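Local coordinates for protein Xcc_ctr_pt (Xanthomonas campestris pv. campestris, PDB 6NJW) that forms the C-terminal Toprim region of a class 2 OLD family nuclease, binds magnesium and probably cleaves nucleic acids by a two-metal mechanism, at residues V35-E40 and A196-V201; N60-V65 and L101-G106; V78-R83 and R211-H216; E153-L158 and I185-K190. All coordinates share one frame; numbering follows the deposited sequence.

Interaction 3 is the buried contact, with strand 77-82 packed against helix 208-226 near the centre of the chain. Interactions 1, 2 and 4 are partly buried and lie further out. Interactions 1 and 3 touch: Val-35 and Ala-39 pack on Leu-214, and Val-35 also meets Leu-80. Interactions 2 and 3 touch through Phe-61 and Val-65, which lie on residues of strand 77-82. Interaction 4 stands apart in the helical region and touches none of the others. All four are apolar across their segments. Interaction 1 adds a CH-pi contact, interaction 3 an unusually close methyl pair, and interaction 4 the aliphatic stems of charged residues.

Interaction 1: V35-E40 and A196-V201; sequences VPAFAE and ALAPSV
Helix 29-41 of the Toprim domain meets the C-terminal part of helix 190-197 here, where a short 3-10 segment at 198-200 runs out into a loop. Four residues make the contact. Ala-37 points at the other segment and serves as the small central piece. Its CB lies 3.7 Å from Ala-198 CB. On the loop side, Ala-37 CB is 3.8 Å from Val-201 CG2. The two short side chains let the backbones come close, and the CA atoms of Ala-37 and Ala-198 are 5.6 Å apart.

Val-201 also covers one face of the Phe-38 ring. Its CB sits over the ring toward the rim, with Val-201 CB 3.6 Å from Phe-38 CE1. This is a CH-pi contact: the CB lies 4.0 Å from the Phe-38 ring centroid and 26° off its normal. The valine branches divide the work. Val-201 CG1 stands anti to its own carbonyl carbon (chi1 -48°) and approaches Phe-38 CZ, while CG2 turns to Ala-37.

Outside the two segments, Phe-38 also touches Leu-138 of helix 134-154 and the loop residues Val-205, Cys-206 and Pro-207. The Phe-38 side chain is about 10 Å from the bound magnesium ion. Helix 29-41 joins the neighbouring parallel strands 22-26 and 51-55, the connection of a beta-alpha-beta crossover in the Toprim fold.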
loop_
_atom_site.group_PDB
_atom_site.type_symbol
_atom_site.label_atom_id
_atom_site.label_comp_id
_atom_site.label_asym_id
_atom_site.label_seq_id
_atom_site.Cartn_x
_atom_site.Cartn_y
_atom_site.Cartn_z
ATOM N N VAL A 35 -2.082 4.942 -3.154
ATOM C CA VAL A 35 -1.517 4.107 -4.216
ATOM C C VAL A 35 -1.930 4.587 -5.603
ATOM O O VAL A 35 -1.051 4.689 -6.482
ATOM C CB VAL A 35 -1.845 2.628 -3.958
ATOM C CG1 VAL A 35 -1.525 1.767 -5.179
ATOM C CG2 VAL A 35 -1.054 2.124 -2.753
ATOM N N PRO A 36 -3.201 4.908 -5.882
ATOM C CA PRO A 36 -3.523 5.453 -7.215
ATOM C C PRO A 36 -2.858 6.788 -7.504
ATOM O O PRO A 36 -2.543 7.068 -8.664
ATOM C CB PRO A 36 -5.051 5.606 -7.201
ATOM C CG PRO A 36 -5.544 4.814 -6.021
ATOM C CD PRO A 36 -4.413 4.677 -5.064
ATOM N N ALA A 37 -2.680 7.641 -6.497
ATOM C CA ALA A 37 -1.954 8.887 -6.707
ATOM C C ALA A 37 -0.518 8.613 -7.129
ATOM O O ALA A 37 0.003 9.270 -8.034
ATOM C CB ALA A 37 -2.003 9.746 -5.438
ATOM N N PHE A 38 0.145 7.642 -6.497
ATOM C CA PHE A 38 1.492 7.306 -6.953
ATOM C C PHE A 38 1.461 6.697 -8.347
ATOM O O PHE A 38 2.378 6.928 -9.144
ATOM C CB PHE A 38 2.188 6.355 -5.983
ATOM C CG PHE A 38 2.853 7.063 -4.813
ATOM C CD1 PHE A 38 3.871 7.990 -5.036
ATOM C CD2 PHE A 38 2.462 6.798 -3.507
ATOM C CE1 PHE A 38 4.485 8.654 -3.973
ATOM C CE2 PHE A 38 3.067 7.457 -2.437
ATOM C CZ PHE A 38 4.081 8.377 -2.669
ATOM N N ALA A 39 0.432 5.901 -8.649
ATOM C CA ALA A 39 0.308 5.320 -9.988
ATOM C C ALA A 39 0.315 6.407 -11.062
ATOM O O ALA A 39 1.019 6.287 -12.073
ATOM C CB ALA A 39 -0.966 4.471 -10.082
ATOM N N GLU A 40 -0.444 7.485 -10.851
ATOM C CA GLU A 40 -0.533 8.528 -11.877
ATOM C C GLU A 40 0.817 9.191 -12.123
ATOM O O GLU A 40 1.205 9.402 -13.279
ATOM C CB GLU A 40 -1.577 9.578 -11.500
ATOM C CG GLU A 40 -3.022 9.117 -11.717
ATOM C CD GLU A 40 -3.262 8.522 -13.105
ATOM O OE1 GLU A 40 -2.864 9.155 -14.105
ATOM O OE2 GLU A 40 -3.848 7.416 -13.190
ATOM N N ALA A 196 -6.290 14.197 1.077
ATOM C CA ALA A 196 -5.723 15.539 1.135
ATOM C C ALA A 196 -4.233 15.534 0.841
ATOM O O ALA A 196 -3.695 16.532 0.354
ATOM C CB ALA A 196 -5.989 16.157 2.514
ATOM N N LEU A 197 -3.543 14.426 1.121
ATOM C CA LEU A 197 -2.117 14.364 0.824
ATOM C C LEU A 197 -1.848 13.990 -0.631
ATOM O O LEU A 197 -0.797 14.355 -1.171
ATOM C CB LEU A 197 -1.432 13.357 1.752
ATOM C CG LEU A 197 0.097 13.261 1.689
ATOM C CD1 LEU A 197 0.745 14.585 2.074
ATOM C CD2 LEU A 197 0.608 12.138 2.569
ATOM N N ALA A 198 -2.773 13.266 -1.265
ATOM C CA ALA A 198 -2.525 12.696 -2.591
ATOM C C ALA A 198 -2.042 13.706 -3.628
ATOM O O ALA A 198 -1.092 13.377 -4.361
ATOM C CB ALA A 198 -3.793 11.977 -3.083
ATOM N N PRO A 199 -2.600 14.920 -3.735
ATOM C CA PRO A 199 -2.066 15.889 -4.721
ATOM C C PRO A 199 -0.597 16.243 -4.543
ATOM O O PRO A 199 -0.002 16.798 -5.471
ATOM C CB PRO A 199 -2.953 17.126 -4.510
ATOM C CG PRO A 199 -4.230 16.585 -3.998
ATOM C CD PRO A 199 -3.868 15.389 -3.154
ATOM N N SER A 200 0.012 15.964 -3.393
ATOM C CA SER A 200 1.406 16.331 -3.185
ATOM C C SER A 200 2.396 15.244 -3.576
ATOM O O SER A 200 3.588 15.531 -3.694
ATOM C CB SER A 200 1.647 16.692 -1.713
ATOM O OG SER A 200 0.854 17.801 -1.333
ATOM N N VAL A 201 1.960 13.997 -3.740
ATOM C CA VAL A 201 2.937 12.944 -3.960
ATOM C C VAL A 201 3.577 13.139 -5.331
ATOM O O VAL A 201 2.985 13.718 -6.252
ATOM C CB VAL A 201 2.299 11.550 -3.811
ATOM C CG1 VAL A 201 1.453 11.480 -2.500
ATOM C CG2 VAL A 201 1.440 11.226 -5.010
#

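Interaction 2: N60-V65 and L101-G106; sequences NFTPYV and LDVIEG
Thr-62, Val-65, Val-103 and Ile-104 touch across this contact with aliphatic atoms, and no flat group lies between them. The flat groups nearby face elsewhere. The Phe-61 ring packs on Ile-79 and Thr-81 of strand 77-82. The Asn-60 amide stays with its own segment and caps the start of the helix: Thr-62 N donates to Asn-60 OD1 over 3.3 Å, at an N-H...O angle of 147°. The donor stands above the carbonyl plane, 48° out of it.

Val-103 is the central residue, and it uses its two branches on different partners. Its CG1 is anti to the backbone N (chi1 176°) and meets Val-65 CG1 at 3.8 Å. Its CG2 goes to the threonine methyl, with Val-103 CG2 at 4.1 Å from Thr-62 CG2. In both of these pairs methyl meets methyl, and the two valine side chains run slantwise to one another. Val-65 CG1 also approaches Ile-104 CB, more loosely, at 4.4 Å.

The contact joins the first turn of helix 62-68 to the last turn of helix 93-104. Val-100, one turn earlier in that helix, extends the same surface by touching Phe-61, Thr-62 and Val-65. Ile-79 receives Val-65 from the strand side. Two helices packed side by side on one face of a parallel sheet are typical of the layered alpha/beta architecture of Toprim domains.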
loop_
_atom_site.group_PDB
_atom_site.type_symbol
_atom_site.label_atom_id
_atom_site.label_comp_id
_atom_site.label_asym_id
_atom_site.label_seq_id
_atom_site.Cartn_x
_atom_site.Cartn_y
_atom_site.Cartn_z
ATOM N N ASN A 60 -6.233 -9.556 6.596
ATOM C CA ASN A 60 -6.600 -10.883 6.131
ATOM C C ASN A 60 -6.811 -10.809 4.625
ATOM O O ASN A 60 -7.902 -10.480 4.161
ATOM C CB ASN A 60 -7.843 -11.405 6.837
ATOM C CG ASN A 60 -8.147 -12.830 6.450
ATOM O OD1 ASN A 60 -7.311 -13.507 5.843
ATOM N ND2 ASN A 60 -9.343 -13.298 6.786
ATOM N N PHE A 61 -5.767 -11.143 3.867
ATOM C CA PHE A 61 -5.836 -11.155 2.415
ATOM C C PHE A 61 -6.357 -12.471 1.857
ATOM O O PHE A 61 -6.696 -12.537 0.672
ATOM C CB PHE A 61 -4.442 -10.849 1.830
ATOM C CG PHE A 61 -4.018 -9.413 2.023
ATOM C CD1 PHE A 61 -4.403 -8.441 1.119
ATOM C CD2 PHE A 61 -3.266 -9.040 3.122
ATOM C CE1 PHE A 61 -4.028 -7.118 1.293
ATOM C CE2 PHE A 61 -2.883 -7.718 3.318
ATOM C CZ PHE A 61 -3.267 -6.744 2.400
ATOM N N THR A 62 -6.462 -13.511 2.680
ATOM C CA THR A 62 -6.752 -14.841 2.146
ATOM C C THR A 62 -8.071 -14.936 1.378
ATOM O O THR A 62 -8.078 -15.544 0.292
ATOM C CB THR A 62 -6.696 -15.856 3.296
ATOM O OG1 THR A 62 -5.454 -15.687 3.980
ATOM C CG2 THR A 62 -6.758 -17.260 2.756
ATOM N N PRO A 63 -9.201 -14.401 1.858
ATOM C CA PRO A 63 -10.443 -14.526 1.071
ATOM C C PRO A 63 -10.348 -13.875 -0.291
ATOM O O PRO A 63 -10.949 -14.373 -1.249
ATOM C CB PRO A 63 -11.490 -13.819 1.944
ATOM C CG PRO A 63 -10.918 -13.889 3.326
ATOM C CD PRO A 63 -9.447 -13.736 3.149
ATOM N N TYR A 64 -9.598 -12.777 -0.409
ATOM C CA TYR A 64 -9.443 -12.123 -1.707
ATOM C C TYR A 64 -8.528 -12.902 -2.638
ATOM O O TYR A 64 -8.761 -12.941 -3.855
ATOM C CB TYR A 64 -8.919 -10.705 -1.509
ATOM C CG TYR A 64 -9.962 -9.849 -0.861
ATOM C CD1 TYR A 64 -10.123 -9.844 0.524
ATOM C CD2 TYR A 64 -10.826 -9.090 -1.628
ATOM C CE1 TYR A 64 -11.098 -9.069 1.134
ATOM C CE2 TYR A 64 -11.812 -8.312 -1.032
ATOM C CZ TYR A 64 -11.939 -8.309 0.346
ATOM O OH TYR A 64 -12.909 -7.533 0.937
ATOM N N VAL A 65 -7.453 -13.491 -2.110
ATOM C CA VAL A 65 -6.610 -14.320 -2.963
ATOM C C VAL A 65 -7.376 -15.557 -3.429
ATOM O O VAL A 65 -7.211 -16.017 -4.570
ATOM C CB VAL A 65 -5.298 -14.681 -2.233
ATOM C CG1 VAL A 65 -4.487 -15.683 -3.039
ATOM C CG2 VAL A 65 -4.495 -13.424 -1.996
ATOM N N LEU A 101 0.074 -17.883 0.326
ATOM C CA LEU A 101 0.880 -18.755 -0.522
ATOM C C LEU A 101 0.300 -20.163 -0.586
ATOM O O LEU A 101 0.415 -20.833 -1.620
ATOM C CB LEU A 101 2.327 -18.788 -0.037
ATOM C CG LEU A 101 3.179 -17.539 -0.315
ATOM C CD1 LEU A 101 4.450 -17.564 0.525
ATOM C CD2 LEU A 101 3.521 -17.408 -1.784
ATOM N N ASP A 102 -0.345 -20.618 0.496
ATOM C CA ASP A 102 -1.051 -21.899 0.458
ATOM C C ASP A 102 -2.148 -21.912 -0.599
ATOM O O ASP A 102 -2.456 -22.968 -1.157
ATOM C CB ASP A 102 -1.657 -22.213 1.822
ATOM C CG ASP A 102 -0.621 -22.623 2.846
ATOM O OD1 ASP A 102 0.520 -22.955 2.462
ATOM O OD2 ASP A 102 -0.958 -22.600 4.045
ATOM N N VAL A 103 -2.749 -20.755 -0.884
ATOM C CA VAL A 103 -3.752 -20.658 -1.943
ATOM C C VAL A 103 -3.090 -20.538 -3.313
ATOM O O VAL A 103 -3.380 -21.308 -4.236
ATOM C CB VAL A 103 -4.691 -19.464 -1.667
ATOM C CG1 VAL A 103 -5.694 -19.288 -2.801
ATOM C CG2 VAL A 103 -5.397 -19.621 -0.316
ATOM N N ILE A 104 -2.202 -19.555 -3.483
ATOM C CA ILE A 104 -1.677 -19.290 -4.819
ATOM C C ILE A 104 -0.635 -20.321 -5.242
ATOM O O ILE A 104 -0.360 -20.461 -6.440
ATOM C CB ILE A 104 -1.095 -17.869 -4.900
ATOM C CG1 ILE A 104 -0.980 -17.412 -6.355
ATOM C CG2 ILE A 104 0.281 -17.814 -4.239
ATOM C CD1 ILE A 104 -2.286 -16.908 -6.944
ATOM N N GLU A 105 -0.069 -21.064 -4.299
ATOM C CA GLU A 105 0.931 -22.092 -4.583
ATOM C C GLU A 105 0.538 -23.359 -3.820
ATOM O O GLU A 105 1.278 -23.889 -2.993
ATOM C CB GLU A 105 2.336 -21.588 -4.209
ATOM C CG GLU A 105 3.488 -22.394 -4.756
ATOM C CD GLU A 105 4.852 -21.833 -4.325
ATOM O OE1 GLU A 105 5.214 -22.004 -3.138
ATOM O OE2 GLU A 105 5.555 -21.229 -5.176
ATOM N N GLY A 106 -0.676 -23.830 -4.085
ATOM C CA GLY A 106 -1.221 -24.983 -3.395
ATOM C C GLY A 106 -1.032 -26.229 -4.239
ATOM O O GLY A 106 -1.106 -26.173 -5.466
#

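Interaction 3: V78-R83 and R211-H216; sequences VILTDR and RSALEH
Strand 78-82 and helix 211-216 run antiparallel, with an angle of 171° between their directions and 8.4 Å between their axes at closest approach. Ala-213 is the helix residue that faces the strand most fully. Its methyl is met by the end of Leu-80, with Leu-80 CD2 at 3.4 Å from Ala-213 CB. That is closer than two methyl carbons normally pack. The CB of Leu-80 does not aim at the helix. Its CG is anti to the carbonyl carbon (chi1 -65°), and from there the branch end is carried over to the alanine.

Val-78 covers the next part of the helix. Its CG2 lies 4.1 Å from Ala-213 CB, and its CG1 lies 3.7 Å from Ala-213 O. The same CG1 comes obliquely to the imidazole, with Val-78 CG1 at 3.5 Å from His-216 CD2. The two side chains pass alongside each other, pointing opposite ways.

At the C-terminal end of the strand, Asp-82 binds magnesium together with Tyr-209. Asp-82 N and Thr-81 OG1 each hydrogen-bond to Glu-27 OE2. Glu-27 is a magnesium ligand in another structure of this protein but holds none here. Strand 77-82 lies between parallel strands 22-26 and 127-130. Helix 208-226 packs on one face of this sheet: Ala-213 also touches Phe-128, and Leu-214 reaches Ile-24 of strand 22-26 and Val-35 of helix 29-41.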
loop_
_atom_site.group_PDB
_atom_site.type_symbol
_atom_site.label_atom_id
_atom_site.label_comp_id
_atom_site.label_asym_id
_atom_site.label_seq_id
_atom_site.Cartn_x
_atom_site.Cartn_y
_atom_site.Cartn_z
ATOM N N VAL A 78 -2.058 -8.095 -6.987
ATOM C CA VAL A 78 -0.872 -7.881 -6.172
ATOM C C VAL A 78 -1.332 -7.597 -4.745
ATOM O O VAL A 78 -2.495 -7.313 -4.499
ATOM C CB VAL A 78 -0.003 -6.727 -6.716
ATOM C CG1 VAL A 78 0.568 -7.103 -8.080
ATOM C CG2 VAL A 78 -0.828 -5.431 -6.815
ATOM N N ILE A 79 -0.398 -7.662 -3.799
ATOM C CA ILE A 79 -0.685 -7.349 -2.400
ATOM C C ILE A 79 0.339 -6.344 -1.891
ATOM O O ILE A 79 1.530 -6.466 -2.180
ATOM C CB ILE A 79 -0.658 -8.621 -1.518
ATOM C CG1 ILE A 79 -1.932 -9.443 -1.721
ATOM C CG2 ILE A 79 -0.472 -8.267 -0.036
ATOM C CD1 ILE A 79 -1.837 -10.866 -1.132
ATOM N N LEU A 80 -0.127 -5.373 -1.110
ATOM C CA LEU A 80 0.714 -4.438 -0.373
ATOM C C LEU A 80 0.373 -4.592 1.099
ATOM O O LEU A 80 -0.780 -4.375 1.493
ATOM C CB LEU A 80 0.461 -2.991 -0.822
ATOM C CG LEU A 80 0.860 -2.733 -2.275
ATOM C CD1 LEU A 80 0.268 -1.440 -2.821
ATOM C CD2 LEU A 80 2.366 -2.668 -2.284
ATOM N N THR A 81 1.360 -4.951 1.912
ATOM C CA THR A 81 1.078 -5.166 3.327
ATOM C C THR A 81 2.302 -4.777 4.145
ATOM O O THR A 81 3.404 -4.626 3.609
ATOM C CB THR A 81 0.658 -6.621 3.592
ATOM O OG1 THR A 81 0.081 -6.736 4.906
ATOM C CG2 THR A 81 1.838 -7.555 3.452
ATOM N N ASP A 82 2.088 -4.595 5.452
ATOM C CA ASP A 82 3.111 -4.089 6.368
ATOM C C ASP A 82 3.768 -5.225 7.142
ATOM O O ASP A 82 3.092 -6.161 7.581
ATOM C CB ASP A 82 2.502 -3.091 7.354
ATOM C CG ASP A 82 2.101 -1.790 6.686
ATOM O OD1 ASP A 82 2.508 -1.576 5.529
ATOM O OD2 ASP A 82 1.380 -0.986 7.308
ATOM N N ARG A 83 5.087 -5.122 7.338
ATOM C CA ARG A 83 5.809 -6.210 7.993
ATOM C C ARG A 83 5.323 -6.431 9.419
ATOM O O ARG A 83 5.167 -7.581 9.853
ATOM C CB ARG A 83 7.315 -5.948 7.999
ATOM C CG ARG A 83 8.109 -7.196 8.400
ATOM C CD ARG A 83 9.595 -6.914 8.518
ATOM N NE ARG A 83 10.392 -8.130 8.644
ATOM C CZ ARG A 83 11.117 -8.649 7.657
ATOM N NH1 ARG A 83 11.140 -8.052 6.472
ATOM N NH2 ARG A 83 11.816 -9.761 7.850
ATOM N N ARG A 211 5.948 1.020 -5.684
ATOM C CA ARG A 211 6.423 0.959 -7.067
ATOM C C ARG A 211 6.511 -0.485 -7.563
ATOM O O ARG A 211 6.124 -0.792 -8.698
ATOM C CB ARG A 211 7.787 1.644 -7.194
ATOM C CG ARG A 211 8.345 1.601 -8.632
ATOM C CD ARG A 211 9.761 2.190 -8.730
ATOM N NE ARG A 211 9.830 3.522 -8.151
ATOM C CZ ARG A 211 9.656 4.633 -8.855
ATOM N NH1 ARG A 211 9.416 4.543 -10.150
ATOM N NH2 ARG A 211 9.732 5.825 -8.272
ATOM N N SER A 212 7.008 -1.384 -6.720
ATOM C CA SER A 212 7.115 -2.788 -7.090
ATOM C C SER A 212 5.755 -3.387 -7.411
ATOM O O SER A 212 5.607 -4.104 -8.409
ATOM C CB SER A 212 7.778 -3.571 -5.956
ATOM O OG SER A 212 9.179 -3.346 -5.936
ATOM N N ALA A 213 4.749 -3.102 -6.585
ATOM C CA ALA A 213 3.441 -3.692 -6.823
ATOM C C ALA A 213 2.805 -3.103 -8.061
ATOM O O ALA A 213 2.174 -3.823 -8.837
ATOM C CB ALA A 213 2.521 -3.486 -5.617
ATOM N N LEU A 214 2.927 -1.786 -8.244
ATOM C CA LEU A 214 2.351 -1.155 -9.433
ATOM C C LEU A 214 2.972 -1.704 -10.716
ATOM O O LEU A 214 2.258 -1.995 -11.683
ATOM C CB LEU A 214 2.530 0.359 -9.354
ATOM C CG LEU A 214 1.674 1.043 -8.297
ATOM C CD1 LEU A 214 2.050 2.541 -8.217
ATOM C CD2 LEU A 214 0.181 0.874 -8.614
ATOM N N GLU A 215 4.299 -1.850 -10.742
ATOM C CA GLU A 215 4.980 -2.383 -11.921
ATOM C C GLU A 215 4.637 -3.855 -12.144
ATOM O O GLU A 215 4.501 -4.304 -13.289
ATOM C CB GLU A 215 6.487 -2.187 -11.767
ATOM C CG GLU A 215 6.897 -0.696 -11.706
ATOM C CD GLU A 215 8.412 -0.478 -11.583
ATOM O OE1 GLU A 215 9.103 -1.358 -11.037
ATOM O OE2 GLU A 215 8.896 0.590 -12.012
ATOM N N HIS A 216 4.463 -4.616 -11.061
ATOM C CA HIS A 216 4.109 -6.024 -11.210
ATOM C C HIS A 216 2.750 -6.175 -11.887
ATOM O O HIS A 216 2.610 -6.947 -12.841
ATOM C CB HIS A 216 4.100 -6.721 -9.845
ATOM C CG HIS A 216 3.902 -8.205 -9.935
ATOM N ND1 HIS A 216 4.946 -9.102 -9.865
ATOM C CD2 HIS A 216 2.783 -8.948 -10.127
ATOM C CE1 HIS A 216 4.483 -10.332 -10.000
ATOM N NE2 HIS A 216 3.173 -10.268 -10.161
#

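Interaction 4: E153-L158 and I185-K190; sequences EELPRL and IERIGK
Apolar contacts carry this meeting, and Ile-188 is their centre. Leu-155 comes to it obliquely, with Leu-155 CG at 3.7 Å from Ile-188 CG1. Both leucine methyls also lie close to that CG1, so the branched end of Leu-155 straddles it. In Ile-188, chi1 of -63° sets CG1 anti to the carbonyl carbon, and the extended chi2 carries CD1 on toward the base of the glutamate. There Ile-188 CD1 is 3.6 Å from Glu-154 CB.

The stems of charged residues add to this surface. Glu-154 crosses Ile-188 at about a right angle. Its chain bends at chi2 (-66°), and the stem folds over the isoleucine, with Glu-154 CG at 3.7 Å from Ile-188 CG2. Arg-187 touches only loosely: its CD is 4.4 Å from Leu-155 CD2.

The contact lies in the helical part of the chain. It joins the end of helix 134-154 to the end of helix 178-188. Helix 190-197 packs alongside, where Phe-193 touches Ile-188 and Arg-192 touches Glu-154.

Backbone bonds and turns shape both segments. Gly-189 N bonds to Ile-185 O at 2.9 Å as helix 178-188 ends. Gly-189 then takes a positive phi (111°), which suits glycine, and is the N-cap residue of helix 190-197. On the other side, Leu-155 leaves the helix and opens a type I beta turn to Leu-158.

Lys-190 forms a salt bridge with Glu-135. A platinum ion, from the phasing derivative, lies about 4 Å from the Leu-155 side chain.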
loop_
_atom_site.group_PDB
_atom_site.type_symbol
_atom_site.label_atom_id
_atom_site.label_comp_id
_atom_site.label_asym_id
_atom_site.label_seq_id
_atom_site.Cartn_x
_atom_site.Cartn_y
_atom_site.Cartn_z
ATOM N N GLU A 153 -4.332 22.123 8.622
ATOM C CA GLU A 153 -5.601 22.518 8.022
ATOM C C GLU A 153 -6.760 21.669 8.524
ATOM O O GLU A 153 -7.884 22.170 8.648
ATOM C CB GLU A 153 -5.534 22.434 6.494
ATOM C CG GLU A 153 -6.670 23.202 5.832
ATOM C CD GLU A 153 -6.719 23.039 4.329
ATOM O OE1 GLU A 153 -5.670 23.206 3.658
ATOM O OE2 GLU A 153 -7.823 22.749 3.817
ATOM N N GLU A 154 -6.518 20.392 8.810
ATOM C CA GLU A 154 -7.591 19.528 9.288
ATOM C C GLU A 154 -7.818 19.677 10.786
ATOM O O GLU A 154 -8.932 19.441 11.268
ATOM C CB GLU A 154 -7.265 18.068 8.954
ATOM C CG GLU A 154 -7.324 17.757 7.471
ATOM C CD GLU A 154 -8.728 17.887 6.926
ATOM O OE1 GLU A 154 -9.677 17.496 7.639
ATOM O OE2 GLU A 154 -8.881 18.382 5.791
ATOM N N LEU A 155 -6.774 20.064 11.530
ATOM C CA LEU A 155 -6.814 20.210 12.984
ATOM C C LEU A 155 -6.353 21.625 13.318
ATOM O O LEU A 155 -5.223 21.825 13.784
ATOM C CB LEU A 155 -5.930 19.167 13.666
ATOM C CG LEU A 155 -6.221 17.701 13.323
ATOM C CD1 LEU A 155 -5.254 16.760 14.063
ATOM C CD2 LEU A 155 -7.669 17.380 13.626
ATOM N N PRO A 156 -7.197 22.632 13.098
ATOM C CA PRO A 156 -6.713 24.016 13.145
ATOM C C PRO A 156 -6.585 24.593 14.549
ATOM O O PRO A 156 -6.084 25.715 14.691
ATOM C CB PRO A 156 -7.764 24.765 12.319
ATOM C CG PRO A 156 -9.024 23.997 12.555
ATOM C CD PRO A 156 -8.618 22.549 12.713
ATOM N N ARG A 157 -6.965 23.858 15.589
ATOM C CA ARG A 157 -6.831 24.326 16.964
ATOM C C ARG A 157 -5.925 23.404 17.785
ATOM O O ARG A 157 -6.156 23.163 18.973
ATOM C CB ARG A 157 -8.209 24.482 17.606
ATOM C CG ARG A 157 -8.948 25.760 17.179
ATOM C CD ARG A 157 -10.465 25.643 17.288
ATOM N NE ARG A 157 -11.012 24.612 16.403
ATOM C CZ ARG A 157 -11.480 24.834 15.173
ATOM N NH1 ARG A 157 -11.475 26.066 14.668
ATOM N NH2 ARG A 157 -11.963 23.820 14.447
ATOM N N LEU A 158 -4.879 22.871 17.160
ATOM C CA LEU A 158 -3.894 22.091 17.895
ATOM C C LEU A 158 -3.204 22.961 18.939
ATOM O O LEU A 158 -2.895 24.131 18.692
ATOM C CB LEU A 158 -2.846 21.489 16.946
ATOM C CG LEU A 158 -3.282 20.262 16.134
ATOM C CD1 LEU A 158 -2.194 19.838 15.165
ATOM C CD2 LEU A 158 -3.682 19.103 17.064
ATOM N N ILE A 185 -3.250 11.631 12.584
ATOM C CA ILE A 185 -3.797 11.166 11.306
ATOM C C ILE A 185 -5.087 10.378 11.521
ATOM O O ILE A 185 -6.069 10.560 10.792
ATOM C CB ILE A 185 -2.740 10.341 10.551
ATOM C CG1 ILE A 185 -1.599 11.255 10.082
ATOM C CG2 ILE A 185 -3.383 9.613 9.371
ATOM C CD1 ILE A 185 -0.371 10.489 9.520
ATOM N N GLU A 186 -5.116 9.499 12.528
ATOM C CA GLU A 186 -6.342 8.755 12.814
ATOM C C GLU A 186 -7.469 9.679 13.276
ATOM O O GLU A 186 -8.645 9.431 12.971
ATOM C CB GLU A 186 -6.047 7.666 13.850
ATOM C CG GLU A 186 -7.266 6.976 14.449
ATOM C CD GLU A 186 -7.997 6.046 13.473
ATOM O OE1 GLU A 186 -9.230 5.867 13.628
ATOM O OE2 GLU A 186 -7.339 5.487 12.562
ATOM N N ARG A 187 -7.139 10.774 13.966
ATOM C CA ARG A 187 -8.184 11.722 14.359
ATOM C C ARG A 187 -8.785 12.411 13.135
ATOM O O ARG A 187 -10.004 12.609 13.051
ATOM C CB ARG A 187 -7.616 12.750 15.344
ATOM C CG ARG A 187 -8.664 13.718 15.906
ATOM C CD ARG A 187 -8.080 14.577 17.015
ATOM N NE ARG A 187 -7.512 13.752 18.071
ATOM C CZ ARG A 187 -6.440 14.082 18.779
ATOM N NH1 ARG A 187 -5.971 13.248 19.700
ATOM N NH2 ARG A 187 -5.827 15.238 18.558
ATOM N N ILE A 188 -7.946 12.762 12.161
ATOM C CA ILE A 188 -8.454 13.325 10.914
ATOM C C ILE A 188 -9.260 12.284 10.141
ATOM O O ILE A 188 -10.273 12.607 9.509
ATOM C CB ILE A 188 -7.269 13.854 10.092
ATOM C CG1 ILE A 188 -6.583 14.992 10.836
ATOM C CG2 ILE A 188 -7.716 14.266 8.671
ATOM C CD1 ILE A 188 -5.232 15.391 10.250
ATOM N N GLY A 189 -8.855 11.024 10.213
ATOM C CA GLY A 189 -9.399 9.985 9.362
ATOM C C GLY A 189 -8.319 9.548 8.394
ATOM O O GLY A 189 -7.767 10.370 7.668
ATOM N N LYS A 190 -7.979 8.265 8.389
ATOM C CA LYS A 190 -6.888 7.819 7.532
ATOM C C LYS A 190 -7.209 8.053 6.064
ATOM O O LYS A 190 -6.351 8.507 5.304
ATOM C CB LYS A 190 -6.573 6.351 7.805
ATOM C CG LYS A 190 -5.782 6.197 9.092
ATOM C CD LYS A 190 -5.666 4.751 9.539
ATOM C CE LYS A 190 -4.343 4.160 9.108
ATOM N NZ LYS A 190 -3.222 5.145 9.242
#